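Long-range contacts in trwC protein (Escherichia coli, PDB 1OMH), which recognises and processes plasmid origin-of-transfer DNA as a conjugative relaxase, here represented by the N-terminal relaxase domain in complex with that DNA: residues P91-Q97 / F219-I224; R124-R128 / A179-I185; N197-A201 / D216-D220. One frame throughout, in Å; residues are numbered along the deposited sequence.

Contact 1 of 3, residues P91-Q97 / F219-I224. With nucleotides of chain A.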
loop_
_atom_site.group_PDB
_atom_site.type_symbol
_atom_site.label_atom_id
_atom_site.label_comp_id
_atom_site.label_asym_id
_atom_site.label_seq_id
_atom_site.Cartn_x
_atom_site.Cartn_y
_atom_site.Cartn_z
ATOM N N PRO B 91 11.304 0.792 -3.440
ATOM C CA PRO B 91 12.048 1.467 -4.504
ATOM C C PRO B 91 12.220 0.410 -5.598
ATOM O O PRO B 91 12.225 -0.779 -5.297
ATOM C CB PRO B 91 13.370 1.808 -3.832
ATOM C CG PRO B 91 12.948 2.075 -2.407
ATOM C CD PRO B 91 11.984 0.949 -2.139
ATOM N N LYS B 92 12.356 0.830 -6.850
ATOM C CA LYS B 92 12.487 -0.125 -7.954
ATOM C C LYS B 92 13.683 -1.069 -7.811
ATOM O O LYS B 92 13.555 -2.265 -8.055
ATOM C CB LYS B 92 12.574 0.620 -9.297
ATOM C CG LYS B 92 12.613 -0.300 -10.522
ATOM C CD LYS B 92 11.324 -1.120 -10.671
ATOM C CE LYS B 92 10.104 -0.217 -10.898
ATOM N NZ LYS B 92 8.871 -0.997 -11.194
ATOM N N SER B 93 14.843 -0.535 -7.434
ATOM C CA SER B 93 16.033 -1.375 -7.268
ATOM C C SER B 93 15.766 -2.492 -6.272
ATOM O O SER B 93 16.260 -3.610 -6.428
ATOM C CB SER B 93 17.221 -0.548 -6.776
ATOM O OG SER B 93 16.970 -0.013 -5.489
ATOM N N VAL B 94 14.987 -2.184 -5.242
ATOM C CA VAL B 94 14.662 -3.170 -4.227
ATOM C C VAL B 94 13.774 -4.256 -4.831
ATOM O O VAL B 94 13.998 -5.450 -4.594
ATOM C CB VAL B 94 13.976 -2.494 -3.016
ATOM C CG1 VAL B 94 13.530 -3.542 -1.994
ATOM C CG2 VAL B 94 14.956 -1.519 -2.368
ATOM N N SER B 95 12.778 -3.855 -5.619
ATOM C CA SER B 95 11.905 -4.840 -6.260
ATOM C C SER B 95 12.740 -5.729 -7.185
ATOM O O SER B 95 12.521 -6.943 -7.258
ATOM C CB SER B 95 10.798 -4.149 -7.074
ATOM O OG SER B 95 9.891 -3.447 -6.228
ATOM N N LEU B 96 13.703 -5.126 -7.881
ATOM C CA LEU B 96 14.564 -5.869 -8.807
ATOM C C LEU B 96 15.428 -6.914 -8.109
ATOM O O LEU B 96 15.520 -8.064 -8.551
ATOM C CB LEU B 96 15.472 -4.903 -9.570
ATOM C CG LEU B 96 15.010 -4.347 -10.921
ATOM C CD1 LEU B 96 13.505 -4.162 -10.964
ATOM C CD2 LEU B 96 15.746 -3.049 -11.188
ATOM N N GLN B 97 16.065 -6.509 -7.018
ATOM C CA GLN B 97 16.930 -7.409 -6.269
ATOM C C GLN B 97 16.120 -8.558 -5.684
ATOM O O GLN B 97 16.563 -9.704 -5.676
ATOM C CB GLN B 97 17.642 -6.652 -5.139
ATOM C CG GLN B 97 18.813 -7.409 -4.510
ATOM C CD GLN B 97 20.016 -7.494 -5.436
ATOM O OE1 GLN B 97 20.375 -6.516 -6.087
ATOM N NE2 GLN B 97 20.653 -8.660 -5.485
ATOM N N PHE B 219 15.478 6.244 -1.509
ATOM C CA PHE B 219 16.736 5.560 -1.768
ATOM C C PHE B 219 16.550 4.369 -2.699
ATOM O O PHE B 219 15.436 3.902 -2.928
ATOM C CB PHE B 219 17.359 5.047 -0.466
ATOM C CG PHE B 219 16.608 3.904 0.156
ATOM C CD1 PHE B 219 15.614 4.142 1.095
ATOM C CD2 PHE B 219 16.885 2.589 -0.211
ATOM C CE1 PHE B 219 14.900 3.096 1.663
ATOM C CE2 PHE B 219 16.174 1.527 0.350
ATOM C CZ PHE B 219 15.177 1.780 1.294
ATOM N N ASP B 220 17.668 3.890 -3.231
ATOM C CA ASP B 220 17.704 2.726 -4.107
ATOM C C ASP B 220 19.003 2.013 -3.758
ATOM O O ASP B 220 19.882 2.599 -3.124
ATOM C CB ASP B 220 17.720 3.148 -5.579
ATOM C CG ASP B 220 16.332 3.189 -6.190
ATOM O OD1 ASP B 220 15.692 2.119 -6.290
ATOM O OD2 ASP B 220 15.884 4.291 -6.565
ATOM N N LEU B 221 19.117 0.750 -4.146
ATOM C CA LEU B 221 20.331 0.001 -3.881
ATOM C C LEU B 221 21.438 0.644 -4.715
ATOM O O LEU B 221 21.281 0.843 -5.918
ATOM C CB LEU B 221 20.134 -1.462 -4.267
ATOM C CG LEU B 221 18.963 -2.136 -3.543
ATOM C CD1 LEU B 221 18.860 -3.590 -3.977
ATOM C CD2 LEU B 221 19.168 -2.042 -2.039
ATOM N N ALA B 222 22.557 0.963 -4.070
ATOM C CA ALA B 222 23.683 1.624 -4.731
ATOM C C ALA B 222 24.276 0.956 -5.978
ATOM O O ALA B 222 24.852 1.638 -6.823
ATOM C CB ALA B 222 24.797 1.878 -3.712
ATOM N N HIS B 223 24.139 -0.357 -6.112
ATOM C CA HIS B 223 24.720 -1.031 -7.273
ATOM C C HIS B 223 23.843 -1.064 -8.527
ATOM O O HIS B 223 24.221 -1.665 -9.534
ATOM C CB HIS B 223 25.143 -2.455 -6.903
ATOM C CG HIS B 223 24.027 -3.300 -6.368
ATOM N ND1 HIS B 223 23.432 -3.062 -5.150
ATOM C CD2 HIS B 223 23.414 -4.391 -6.885
ATOM C CE1 HIS B 223 22.499 -3.976 -4.935
ATOM N NE2 HIS B 223 22.469 -4.792 -5.971
ATOM N N ILE B 224 22.677 -0.423 -8.471
ATOM C CA ILE B 224 21.780 -0.388 -9.622
ATOM C C ILE B 224 21.553 1.079 -9.972
ATOM O O ILE B 224 21.040 1.841 -9.152
ATOM C CB ILE B 224 20.438 -1.085 -9.294
ATOM C CG1 ILE B 224 20.703 -2.538 -8.887
ATOM C CG2 ILE B 224 19.511 -1.041 -10.501
ATOM C CD1 ILE B 224 19.463 -3.316 -8.499
ATOM P P DT A 23 11.349 6.699 -9.082
ATOM O OP1 DT A 23 12.563 5.962 -8.654
ATOM O OP2 DT A 23 11.458 7.756 -10.115
ATOM O "O5'" DT A 23 10.212 5.650 -9.500
ATOM C "C5'" DT A 23 10.445 4.620 -10.501
ATOM C "C4'" DT A 23 9.766 3.332 -10.077
ATOM O "O4'" DT A 23 10.142 3.081 -8.718
ATOM C "C3'" DT A 23 8.229 3.249 -10.145
ATOM O "O3'" DT A 23 8.003 2.080 -10.949
ATOM C "C2'" DT A 23 7.854 2.481 -8.888
ATOM C "C1'" DT A 23 9.077 2.530 -7.992
ATOM N N1 DT A 23 9.046 3.160 -6.660
ATOM C C2 DT A 23 8.083 2.786 -5.757
ATOM O O2 DT A 23 7.143 2.068 -6.047
ATOM N N3 DT A 23 8.267 3.284 -4.489
ATOM C C4 DT A 23 9.285 4.118 -4.059
ATOM O O4 DT A 23 9.342 4.449 -2.876
ATOM C C5 DT A 23 10.220 4.529 -5.086
ATOM C C7 DT A 23 11.342 5.455 -4.736
ATOM C C6 DT A 23 10.044 4.049 -6.317
ATOM P P DC A 24 6.817 1.982 -12.031
ATOM O OP1 DC A 24 6.672 0.513 -12.197
ATOM O OP2 DC A 24 7.175 2.828 -13.199
ATOM O "O5'" DC A 24 5.502 2.579 -11.352
ATOM C "C5'" DC A 24 4.679 1.827 -10.444
ATOM C "C4'" DC A 24 3.607 2.736 -9.893
ATOM O "O4'" DC A 24 4.249 3.955 -9.465
ATOM C "C3'" DC A 24 2.539 3.150 -10.914
ATOM O "O3'" DC A 24 1.333 2.550 -10.391
ATOM C "C2'" DC A 24 2.244 4.599 -10.558
ATOM C "C1'" DC A 24 3.416 5.063 -9.724
ATOM N N1 DC A 24 4.233 6.202 -10.168
ATOM C C2 DC A 24 3.706 7.486 -10.005
ATOM O O2 DC A 24 2.546 7.601 -9.602
ATOM N N3 DC A 24 4.476 8.561 -10.286
ATOM C C4 DC A 24 5.723 8.387 -10.727
ATOM N N4 DC A 24 6.461 9.473 -10.962
ATOM C C5 DC A 24 6.273 7.088 -10.943
ATOM C C6 DC A 24 5.496 6.034 -10.665
HETATM O O HOH W 1 13.160 3.479 -7.421
#

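Contact 2 of 3, residues R124-R128 / A179-I185. With nucleotides of chain A.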
loop_
_atom_site.group_PDB
_atom_site.type_symbol
_atom_site.label_atom_id
_atom_site.label_comp_id
_atom_site.label_asym_id
_atom_site.label_seq_id
_atom_site.Cartn_x
_atom_site.Cartn_y
_atom_site.Cartn_z
ATOM N N ARG B 124 -2.679 5.314 15.945
ATOM C CA ARG B 124 -3.442 6.503 15.580
ATOM C C ARG B 124 -4.924 6.222 15.319
ATOM O O ARG B 124 -5.676 7.130 14.975
ATOM C CB ARG B 124 -2.813 7.171 14.350
ATOM C CG ARG B 124 -1.445 7.787 14.621
ATOM C CD ARG B 124 -0.762 8.232 13.332
ATOM N NE ARG B 124 0.428 9.045 13.590
ATOM C CZ ARG B 124 1.572 8.583 14.087
ATOM N NH1 ARG B 124 1.708 7.296 14.386
ATOM N NH2 ARG B 124 2.586 9.416 14.290
ATOM N N ALA B 125 -5.342 4.970 15.498
ATOM C CA ALA B 125 -6.743 4.601 15.292
ATOM C C ALA B 125 -7.611 5.358 16.287
ATOM O O ALA B 125 -7.313 5.383 17.483
ATOM C CB ALA B 125 -6.931 3.106 15.492
ATOM N N GLN B 126 -8.685 5.960 15.795
ATOM C CA GLN B 126 -9.591 6.715 16.645
ATOM C C GLN B 126 -11.044 6.519 16.254
ATOM O O GLN B 126 -11.357 6.053 15.160
ATOM C CB GLN B 126 -9.282 8.209 16.573
ATOM C CG GLN B 126 -7.862 8.592 16.920
ATOM C CD GLN B 126 -7.708 10.088 17.107
ATOM O OE1 GLN B 126 -8.081 10.879 16.233
ATOM N NE2 GLN B 126 -7.157 10.487 18.254
ATOM N N ALA B 127 -11.930 6.896 17.164
ATOM C CA ALA B 127 -13.366 6.802 16.939
ATOM C C ALA B 127 -14.012 7.890 17.783
ATOM O O ALA B 127 -13.372 8.451 18.663
ATOM C CB ALA B 127 -13.877 5.433 17.366
ATOM N N ARG B 128 -15.272 8.196 17.509
ATOM C CA ARG B 128 -15.967 9.210 18.283
ATOM C C ARG B 128 -17.015 8.580 19.193
ATOM O O ARG B 128 -17.378 7.414 19.034
ATOM C CB ARG B 128 -16.644 10.220 17.356
ATOM C CG ARG B 128 -15.676 10.974 16.459
ATOM C CD ARG B 128 -16.091 10.827 15.009
ATOM N NE ARG B 128 -16.856 11.966 14.529
ATOM C CZ ARG B 128 -17.416 12.030 13.326
ATOM N NH1 ARG B 128 -17.307 11.015 12.478
ATOM N NH2 ARG B 128 -18.067 13.126 12.964
ATOM N N ALA B 179 -17.285 3.097 13.198
ATOM C CA ALA B 179 -16.501 3.481 12.040
ATOM C C ALA B 179 -15.234 4.156 12.537
ATOM O O ALA B 179 -15.218 4.765 13.611
ATOM C CB ALA B 179 -17.296 4.435 11.167
ATOM N N LEU B 180 -14.165 4.037 11.762
ATOM C CA LEU B 180 -12.897 4.643 12.142
ATOM C C LEU B 180 -12.855 6.124 11.769
ATOM O O LEU B 180 -13.305 6.511 10.688
ATOM C CB LEU B 180 -11.751 3.907 11.437
ATOM C CG LEU B 180 -10.329 4.462 11.530
ATOM C CD1 LEU B 180 -9.712 4.099 12.879
ATOM C CD2 LEU B 180 -9.485 3.879 10.388
ATOM N N LYS B 181 -12.370 6.965 12.678
ATOM C CA LYS B 181 -12.202 8.372 12.331
ATOM C C LYS B 181 -10.768 8.291 11.809
ATOM O O LYS B 181 -9.825 8.231 12.593
ATOM C CB LYS B 181 -12.271 9.280 13.558
ATOM C CG LYS B 181 -12.036 10.755 13.208
ATOM C CD LYS B 181 -12.327 11.691 14.366
ATOM C CE LYS B 181 -12.148 13.137 13.928
ATOM N NZ LYS B 181 -12.946 13.439 12.702
ATOM N N ASN B 182 -10.619 8.252 10.487
ATOM C CA ASN B 182 -9.311 8.089 9.845
ATOM C C ASN B 182 -8.382 9.295 9.810
ATOM O O ASN B 182 -7.236 9.185 9.362
ATOM C CB ASN B 182 -9.498 7.581 8.405
ATOM C CG ASN B 182 -10.149 8.615 7.492
ATOM O OD1 ASN B 182 -9.967 9.823 7.666
ATOM N ND2 ASN B 182 -10.897 8.141 6.497
ATOM N N ASP B 183 -8.873 10.435 10.277
ATOM C CA ASP B 183 -8.109 11.678 10.272
ATOM C C ASP B 183 -6.631 11.533 10.578
ATOM O O ASP B 183 -5.781 11.854 9.741
ATOM C CB ASP B 183 -8.728 12.671 11.257
ATOM C CG ASP B 183 -10.095 13.134 10.821
ATOM O OD1 ASP B 183 -10.800 12.354 10.134
ATOM O OD2 ASP B 183 -10.476 14.268 11.172
ATOM N N GLU B 184 -6.319 11.056 11.777
ATOM C CA GLU B 184 -4.932 10.912 12.199
ATOM C C GLU B 184 -4.090 10.060 11.259
ATOM O O GLU B 184 -2.932 10.377 11.004
ATOM C CB GLU B 184 -4.865 10.334 13.614
ATOM C CG GLU B 184 -5.208 11.323 14.721
ATOM C CD GLU B 184 -4.185 12.442 14.850
ATOM O OE1 GLU B 184 -4.398 13.528 14.273
ATOM O OE2 GLU B 184 -3.158 12.232 15.529
ATOM N N ILE B 185 -4.662 8.978 10.746
ATOM C CA ILE B 185 -3.913 8.117 9.835
ATOM C C ILE B 185 -3.716 8.780 8.470
ATOM O O ILE B 185 -2.587 8.904 7.995
ATOM C CB ILE B 185 -4.614 6.754 9.666
ATOM C CG1 ILE B 185 -4.628 6.031 11.018
ATOM C CG2 ILE B 185 -3.879 5.897 8.606
ATOM C CD1 ILE B 185 -5.458 4.770 11.047
ATOM P P DT A 14 -20.068 5.476 13.884
ATOM O OP1 DT A 14 -19.755 4.076 13.488
ATOM O OP2 DT A 14 -19.121 6.220 14.755
ATOM O "O5'" DT A 14 -20.377 6.318 12.564
ATOM C "C5'" DT A 14 -21.079 5.709 11.480
ATOM C "C4'" DT A 14 -21.308 6.669 10.331
ATOM O "O4'" DT A 14 -22.181 7.751 10.741
ATOM C "C3'" DT A 14 -20.056 7.343 9.767
ATOM O "O3'" DT A 14 -19.683 6.669 8.556
ATOM C "C2'" DT A 14 -20.575 8.681 9.261
ATOM C "C1'" DT A 14 -21.854 8.944 10.042
ATOM N N1 DT A 14 -21.845 10.084 10.994
ATOM C C2 DT A 14 -22.436 11.264 10.592
ATOM O O2 DT A 14 -22.937 11.423 9.494
ATOM N N3 DT A 14 -22.420 12.261 11.535
ATOM C C4 DT A 14 -21.888 12.204 12.806
ATOM O O4 DT A 14 -21.966 13.188 13.545
ATOM C C5 DT A 14 -21.270 10.944 13.156
ATOM C C7 DT A 14 -20.649 10.790 14.508
ATOM C C6 DT A 14 -21.277 9.963 12.244
ATOM P P DG A 17 -15.915 16.290 0.462
ATOM O OP1 DG A 17 -16.404 17.453 -0.318
ATOM O OP2 DG A 17 -15.590 15.026 -0.237
ATOM O "O5'" DG A 17 -14.620 16.749 1.270
ATOM C "C5'" DG A 17 -14.451 18.103 1.700
ATOM C "C4'" DG A 17 -13.305 18.187 2.683
ATOM O "O4'" DG A 17 -13.582 17.271 3.759
ATOM C "C3'" DG A 17 -11.958 17.744 2.104
ATOM O "O3'" DG A 17 -11.150 18.929 2.020
ATOM C "C2'" DG A 17 -11.278 17.062 3.276
ATOM C "C1'" DG A 17 -12.378 16.715 4.229
ATOM N N9 DG A 17 -12.585 15.323 4.590
ATOM C C8 DG A 17 -13.156 14.291 3.881
ATOM N N7 DG A 17 -13.264 13.195 4.587
ATOM C C5 DG A 17 -12.703 13.528 5.814
ATOM C C6 DG A 17 -12.532 12.763 6.996
ATOM O O6 DG A 17 -12.859 11.585 7.213
ATOM N N1 DG A 17 -11.909 13.510 7.999
ATOM C C2 DG A 17 -11.504 14.820 7.877
ATOM N N2 DG A 17 -10.918 15.384 8.940
ATOM N N3 DG A 17 -11.661 15.531 6.787
ATOM C C4 DG A 17 -12.263 14.829 5.809
ATOM P P DT A 18 -9.615 18.846 1.525
ATOM O OP1 DT A 18 -9.092 20.220 1.728
ATOM O OP2 DT A 18 -9.601 18.248 0.165
ATOM O "O5'" DT A 18 -8.880 17.841 2.535
ATOM C "C5'" DT A 18 -8.352 18.299 3.791
ATOM C "C4'" DT A 18 -7.807 17.151 4.618
ATOM O "O4'" DT A 18 -8.809 16.112 4.783
ATOM C "C3'" DT A 18 -6.590 16.461 3.977
ATOM O "O3'" DT A 18 -5.496 16.744 4.877
ATOM C "C2'" DT A 18 -6.727 15.003 4.392
ATOM C "C1'" DT A 18 -8.132 14.886 4.923
ATOM N N1 DT A 18 -9.007 13.726 4.696
ATOM C C2 DT A 18 -9.146 12.891 5.787
ATOM O O2 DT A 18 -8.628 13.113 6.872
ATOM N N3 DT A 18 -9.916 11.785 5.569
ATOM C C4 DT A 18 -10.561 11.434 4.405
ATOM O O4 DT A 18 -11.221 10.395 4.368
ATOM C C5 DT A 18 -10.393 12.360 3.299
ATOM C C7 DT A 18 -11.067 12.058 1.994
ATOM C C6 DT A 18 -9.635 13.451 3.497
HETATM O O HOH W 2 -6.987 7.870 12.566
HETATM O O HOH W 3 -8.404 10.453 13.575
HETATM O O HOH W 4 -16.421 6.405 15.377
#

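Contact 3 of 3, residues N197-A201 / D216-D220. With nucleotides of chain A.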
loop_
_atom_site.group_PDB
_atom_site.type_symbol
_atom_site.label_atom_id
_atom_site.label_comp_id
_atom_site.label_asym_id
_atom_site.label_seq_id
_atom_site.Cartn_x
_atom_site.Cartn_y
_atom_site.Cartn_z
ATOM N N ASN B 197 10.015 3.729 4.910
ATOM C CA ASN B 197 11.312 3.966 4.284
ATOM C C ASN B 197 12.458 3.641 5.249
ATOM O O ASN B 197 13.402 2.929 4.896
ATOM C CB ASN B 197 11.406 5.430 3.850
ATOM C CG ASN B 197 12.277 5.624 2.627
ATOM O OD1 ASN B 197 12.904 6.670 2.460
ATOM N ND2 ASN B 197 12.306 4.624 1.752
ATOM N N ALA B 198 12.373 4.174 6.464
ATOM C CA ALA B 198 13.394 3.954 7.489
ATOM C C ALA B 198 13.559 2.481 7.849
ATOM O O ALA B 198 14.675 1.964 7.853
ATOM C CB ALA B 198 13.054 4.757 8.753
ATOM N N GLU B 199 12.449 1.817 8.171
ATOM C CA GLU B 199 12.475 0.410 8.537
ATOM C C GLU B 199 13.018 -0.456 7.409
ATOM O O GLU B 199 13.806 -1.378 7.649
ATOM C CB GLU B 199 11.072 -0.074 8.906
ATOM C CG GLU B 199 10.482 0.588 10.140
ATOM C CD GLU B 199 11.165 0.148 11.417
ATOM O OE1 GLU B 199 10.865 0.731 12.479
ATOM O OE2 GLU B 199 11.996 -0.785 11.362
ATOM N N LEU B 200 12.591 -0.171 6.181
ATOM C CA LEU B 200 13.051 -0.948 5.029
ATOM C C LEU B 200 14.567 -0.816 4.877
ATOM O O LEU B 200 15.282 -1.812 4.765
ATOM C CB LEU B 200 12.373 -0.464 3.740
ATOM C CG LEU B 200 12.849 -1.169 2.465
ATOM C CD1 LEU B 200 12.561 -2.653 2.569
ATOM C CD2 LEU B 200 12.150 -0.564 1.238
ATOM N N ALA B 201 15.040 0.425 4.881
ATOM C CA ALA B 201 16.460 0.710 4.752
ATOM C C ALA B 201 17.249 -0.016 5.839
ATOM O O ALA B 201 18.303 -0.596 5.573
ATOM C CB ALA B 201 16.699 2.209 4.836
ATOM N N ASP B 216 15.178 13.493 -1.071
ATOM C CA ASP B 216 13.723 13.496 -1.167
ATOM C C ASP B 216 13.340 12.584 -0.018
ATOM O O ASP B 216 12.189 12.538 0.417
ATOM C CB ASP B 216 13.234 12.870 -2.480
ATOM N N GLY B 217 14.347 11.864 0.468
ATOM C CA GLY B 217 14.154 10.927 1.554
ATOM C C GLY B 217 14.177 9.520 0.991
ATOM O O GLY B 217 14.308 8.545 1.731
ATOM N N ASN B 218 14.062 9.422 -0.332
ATOM C CA ASN B 218 14.048 8.135 -1.024
ATOM C C ASN B 218 15.436 7.549 -1.256
ATOM O O ASN B 218 16.441 8.259 -1.212
ATOM C CB ASN B 218 13.331 8.280 -2.370
ATOM C CG ASN B 218 11.855 8.570 -2.210
ATOM O OD1 ASN B 218 11.302 9.462 -2.855
ATOM N ND2 ASN B 218 11.206 7.810 -1.348
ATOM N N PHE B 219 15.478 6.244 -1.509
ATOM C CA PHE B 219 16.736 5.560 -1.768
ATOM C C PHE B 219 16.550 4.369 -2.699
ATOM O O PHE B 219 15.436 3.902 -2.928
ATOM C CB PHE B 219 17.359 5.047 -0.466
ATOM C CG PHE B 219 16.608 3.904 0.156
ATOM C CD1 PHE B 219 15.614 4.142 1.095
ATOM C CD2 PHE B 219 16.885 2.589 -0.211
ATOM C CE1 PHE B 219 14.900 3.096 1.663
ATOM C CE2 PHE B 219 16.174 1.527 0.350
ATOM C CZ PHE B 219 15.177 1.780 1.294
ATOM N N ASP B 220 17.668 3.890 -3.231
ATOM C CA ASP B 220 17.704 2.726 -4.107
ATOM C C ASP B 220 19.003 2.013 -3.758
ATOM O O ASP B 220 19.882 2.599 -3.124
ATOM C CB ASP B 220 17.720 3.148 -5.579
ATOM C CG ASP B 220 16.332 3.189 -6.190
ATOM O OD1 ASP B 220 15.692 2.119 -6.290
ATOM O OD2 ASP B 220 15.884 4.291 -6.565
ATOM P P DT A 21 2.729 13.344 -4.532
ATOM O OP1 DT A 21 2.804 13.686 -5.977
ATOM O OP2 DT A 21 1.967 12.156 -4.107
ATOM O "O5'" DT A 21 4.209 13.274 -3.947
ATOM C "C5'" DT A 21 5.172 14.288 -4.255
ATOM C "C4'" DT A 21 6.578 13.797 -3.975
ATOM O "O4'" DT A 21 6.641 13.289 -2.618
ATOM C "C3'" DT A 21 7.037 12.639 -4.872
ATOM O "O3'" DT A 21 8.007 13.172 -5.795
ATOM C "C2'" DT A 21 7.960 11.845 -3.962
ATOM C "C1'" DT A 21 7.569 12.221 -2.541
ATOM N N1 DT A 21 7.051 11.150 -1.646
ATOM C C2 DT A 21 7.868 10.048 -1.433
ATOM O O2 DT A 21 8.959 9.905 -1.959
ATOM N N3 DT A 21 7.355 9.110 -0.572
ATOM C C4 DT A 21 6.140 9.149 0.084
ATOM O O4 DT A 21 5.823 8.222 0.837
ATOM C C5 DT A 21 5.330 10.323 -0.187
ATOM C C7 DT A 21 3.996 10.454 0.480
ATOM C C6 DT A 21 5.816 11.249 -1.030
#

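Contact 1 of 3, residues P91-Q97 / F219-I224
Ser93 and Asp220 join the N-terminal turn of helix 92-99 to strand 219-221, and a carboxylate accepting from an amide of a helix's first turn is a familiar way of tying off such an end. Asp220 OD1 accepts two donors from one residue: Ser93 N at 3.0 Å, nearly in line with the C-O bond, and Ser93 OG at 2.6 Å, on the anti lone pair. With OG held between its own N and carbonyl carbon (chi1 64°), the hydroxyl stays beside that amide while accepting a straight bond from Leu221 N. Apolar groups seal the flanks: Pro91 CG lies over one face of the Phe219 ring, offset toward its rim, and Leu221 CD1 meets Gln97 CB at 3.5 Å. Further out, Lys92 turns to the DNA, its NZ bonded to DC24 OP1 of chain A at 2.8 Å and also to Pro158 and Gln159. A water accepting from Lys92 N lies between the other Asp220 oxygen and the phosphate of DT23 of chain A. Leu221 to Ile224 form a type I turn, from which His223 NE2 donates to Gln97 OE1 at 2.7 Å; OE1 lies in the imidazole plane, whereas NE2 sits above the Gln97 carbonyl plane.

Contact 2 of 3, residues R124-R128 / A179-I185
Arg128 crosses the aliphatic stem of Lys181 at about a right angle, CD to CD 3.9 Å, and lays one guanidinium face centrally over the C7 methyl of DT14 of chain A, while its NH2 bonds O6 of a guanine base. The bends at chi2 (126°) and chi3 (98°) carry the guanidinium past the lysine stem to the thymine methyl. At the other end of the contact, Glu184 O lies at the edge of the Arg124 guanidinium, whose NH1 is engaged by Gln120 O. Between them the Gln126 amide, tied through NE2 to Thr139, rests against Glu184, with OE1 3.3 Å from CG and the amide and carboxylate planes 38° apart.

The backbones are pinned by Lys181 N, which donates to Gln126 O at 2.8 Å in a nearly straight bond. Leu180 CD1 lies beside that oxygen and packs on Ala125 CB. Two waters fill in the polar seam: one accepts from Ile185 N close to Arg124 O, the other from Glu184 N close to Gln126 OE1, and both approach Lys181 O.

This scaffold presents residues 179-183 to the DNA. Ala179 N grips DT14 OP1 of chain A. Asn182 pairs with DT18 of chain A, OD1 taking N3 at 2.9 Å and ND2 giving to O4 at 3.1 Å. Asp183 takes N1 of DG17 of chain A on OD1 at 2.7 Å, and N2 bonds to OD2; Lys181 NZ forms a salt bridge with that same oxygen from above the carboxylate plane, probably steadying its charge. Base edges read by a two-stranded ribbon, 126-131 with 134-139, and by the segment 179-183 packed on it are consistent with sequence-specific recognition by a relaxase DNA-binding surface.

Contact 3 of 3, residues N197-A201 / D216-D220
A small antiparallel hairpin, strands 211-213 and 219-221, follows helix 189-206 and folds back against it, and Phe219 makes much of the contact with it. Its CG sits between the backbone N and the carbonyl carbon (chi1 70°), which swings the ring toward Asn197, Leu200 and Ala201, side chains of a single helical turn. On the hairpin's other strand, Leu211 touches both Phe219 and Ala201. Asn197 slides past the ring in the opposite direction, the amide and ring planes 25° apart, and its amide ends beside Gly217 O. Which end of that amide carries the nitrogen is uncertain; turned over from the modelled orientation, it may give Gly217 O a hydrogen bond. With an alanine here in place of Asn197, Gly217 O would probably lose this polar neighbour and a gap would open along one flank of Phe219. Gly217 itself has a positive phi, 105°, at which a CB would run into the carbonyl oxygen of Asp216. The next residue faces the DNA: the Asn218 amide, its orientation likewise doubtful, lies against DT21 of chain A. Back at the ring, Ala201 CB approaches Phe219 CE1 obliquely, at 3.8 Å. Leu200 CD2 comes equally near Phe219 CZ, at 3.8 Å, with Leu200 CG at the ring edge and in its plane.

Contacts 1 and 3 are neighbours, their centres about 11 Å apart, and both end on strand 219-221: Phe219 meets helix 92-99 in one and helix 189-206 in the other, so the strand ties two helices together, and Pro91 also packs directly on Leu200. Contact 2 lies across the chain's centre, about 34 Å from contact 1 between centres and about 27 Å from contact 3, again between centres. Along the sequence it is nested within the loop that contact 1 closes and is complete before contact 3 opens, helix 183-187 leading straight into helix 189-206. Nucleotides of the same DNA chain accompany all three, consistent with one relaxase domain following its substrate over a long surface.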